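Side-chain contact in hypothetical protein (Ruminococcus gnavus, PDB 4GL6), which is of unknown function and belongs to the DUF5037 family of uncharacterised proteins: residues A[152-155]-A[156-160]. Numbering follows the deposited sequence.
Sequences KGKT and DEEEY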
loop_
_atom_site.group_PDB
_atom_site.type_symbol
_atom_site.label_atom_id
_atom_site.label_comp_id
_atom_site.label_asym_id
_atom_site.label_seq_id
_atom_site.Cartn_x
_atom_site.Cartn_y
_atom_site.Cartn_z
ATOM N N LYS A 152 -9.331 9.408 -19.280
ATOM C CA LYS A 152 -9.220 8.944 -20.678
ATOM C C LYS A 152 -10.578 8.688 -21.374
ATOM O O LYS A 152 -10.624 8.019 -22.418
ATOM C CB LYS A 152 -8.298 7.706 -20.756
ATOM C CG LYS A 152 -6.835 8.012 -20.487
ATOM C CD LYS A 152 -5.904 6.835 -20.764
ATOM C CE LYS A 152 -4.446 7.277 -20.741
ATOM N NZ LYS A 152 -3.478 6.197 -21.070
ATOM N N GLY A 153 -11.672 9.225 -20.826
ATOM C CA GLY A 153 -12.999 9.080 -21.439
ATOM C C GLY A 153 -13.638 7.696 -21.542
ATOM O O GLY A 153 -14.434 7.457 -22.450
ATOM N N LYS A 154 -13.277 6.787 -20.637
ATOM C CA LYS A 154 -13.936 5.478 -20.521
ATOM C C LYS A 154 -15.192 5.789 -19.699
ATOM O O LYS A 154 -15.118 6.560 -18.751
ATOM C CB LYS A 154 -13.003 4.387 -19.929
ATOM C CG LYS A 154 -12.498 3.458 -21.034
ATOM C CD LYS A 154 -11.422 2.429 -20.711
ATOM C CE LYS A 154 -11.224 1.515 -21.928
ATOM N NZ LYS A 154 -10.095 0.550 -21.774
ATOM N N THR A 155 -16.352 5.258 -20.095
ATOM C CA THR A 155 -17.623 5.552 -19.398
ATOM C C THR A 155 -17.567 5.013 -17.974
ATOM O O THR A 155 -16.780 4.109 -17.676
ATOM C CB THR A 155 -18.869 4.946 -20.107
ATOM O OG1 THR A 155 -18.789 3.519 -20.103
ATOM C CG2 THR A 155 -19.022 5.435 -21.568
ATOM N N ASP A 156 -18.386 5.576 -17.091
ATOM C CA ASP A 156 -18.460 5.109 -15.696
ATOM C C ASP A 156 -18.686 3.584 -15.604
ATOM O O ASP A 156 -18.062 2.926 -14.786
ATOM C CB ASP A 156 -19.586 5.820 -14.933
ATOM C CG ASP A 156 -19.308 7.309 -14.656
ATOM O OD1 ASP A 156 -18.154 7.783 -14.727
ATOM O OD2 ASP A 156 -20.286 8.011 -14.337
ATOM N N GLU A 157 -19.535 3.046 -16.485
ATOM C CA GLU A 157 -19.871 1.615 -16.533
ATOM C C GLU A 157 -18.603 0.824 -16.860
ATOM O O GLU A 157 -18.274 -0.123 -16.160
ATOM C CB GLU A 157 -20.976 1.307 -17.583
ATOM C CG GLU A 157 -22.405 1.794 -17.284
ATOM C CD GLU A 157 -22.605 3.318 -17.260
ATOM O OE1 GLU A 157 -21.785 4.076 -17.839
ATOM O OE2 GLU A 157 -23.593 3.773 -16.640
ATOM N N GLU A 158 -17.902 1.245 -17.920
ATOM C CA GLU A 158 -16.636 0.627 -18.364
ATOM C C GLU A 158 -15.568 0.670 -17.270
ATOM O O GLU A 158 -14.839 -0.299 -17.074
ATOM C CB GLU A 158 -16.093 1.311 -19.640
ATOM C CG GLU A 158 -16.899 1.061 -20.916
ATOM C CD GLU A 158 -16.537 1.976 -22.092
ATOM O OE1 GLU A 158 -16.154 3.154 -21.903
ATOM O OE2 GLU A 158 -16.680 1.521 -23.242
ATOM N N GLU A 159 -15.493 1.790 -16.555
ATOM C CA GLU A 159 -14.505 1.968 -15.494
ATOM C C GLU A 159 -14.780 1.010 -14.334
ATOM O O GLU A 159 -13.874 0.307 -13.879
ATOM C CB GLU A 159 -14.499 3.431 -15.020
ATOM C CG GLU A 159 -13.381 3.786 -14.049
ATOM C CD GLU A 159 -13.315 5.270 -13.643
ATOM O OE1 GLU A 159 -14.006 6.133 -14.251
ATOM O OE2 GLU A 159 -12.524 5.564 -12.709
ATOM N N TYR A 160 -16.032 1.005 -13.871
ATOM C CA TYR A 160 -16.498 0.153 -12.768
ATOM C C TYR A 160 -16.324 -1.328 -13.102
ATOM O O TYR A 160 -15.820 -2.089 -12.275
ATOM C CB TYR A 160 -17.963 0.470 -12.456
ATOM C CG TYR A 160 -18.577 -0.285 -11.299
ATOM C CD1 TYR A 160 -18.542 0.239 -9.993
ATOM C CD2 TYR A 160 -19.236 -1.508 -11.504
ATOM C CE1 TYR A 160 -19.118 -0.451 -8.930
ATOM C CE2 TYR A 160 -19.818 -2.206 -10.449
ATOM C CZ TYR A 160 -19.758 -1.684 -9.165
ATOM O OH TYR A 160 -20.333 -2.401 -8.139
#
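Thr155 and Glu158 close a capping box on the first turn of helix 156-171, and the evidence is a reciprocal pair of hydrogen bonds. In one direction Glu158 N donates to Thr155 OG1 over 3.3 Å, a long bond but a straight one at 165°. In the other, Thr155 N donates to Glu158 OE1 at 2.8 Å. That oxygen is met on its anti side, the donor lying 17° out of the carboxylate plane. A weak third bond runs from Thr155 OG1 to Glu158 OE1 (3.2 Å), so the hydroxyl both receives the helix amide and leans on the carboxylate. The threonine torsion explains this: with chi1 at 64°, OG1 sits between its own N and carbonyl carbon, turned to the helix start. Glu158, extended beyond CG, reaches back across Thr155.

The backbone takes over one residue on, where Glu159 N bonds to Thr155 O at 2.9 Å, the first i to i+4 link of the helix.

Carbon-to-oxygen packing adds a little. Lys154, crossing Glu158 at about a right angle, brings its CG to 3.8 Å from Glu158 OE1, a van der Waals contact. The charged ends of that pair do not meet: Lys154 NZ and Glu158 OE1 lie 6.6 Å apart.

The other acids have partners beyond the turn. Asp156 forms a salt bridge with Lys238 and Glu157 one with Lys235, both on helix 231-239; Glu159 OE1 also pairs with Lys238, while its OE2 is hydrogen-bonded to the hydroxyls of Tyr181 and Tyr163. Chemically, the box satisfies two amides, those of Thr155 and Glu158, and the carboxylates of Asp156, Glu157 and Glu158 there would probably interact favourably with the helix dipole.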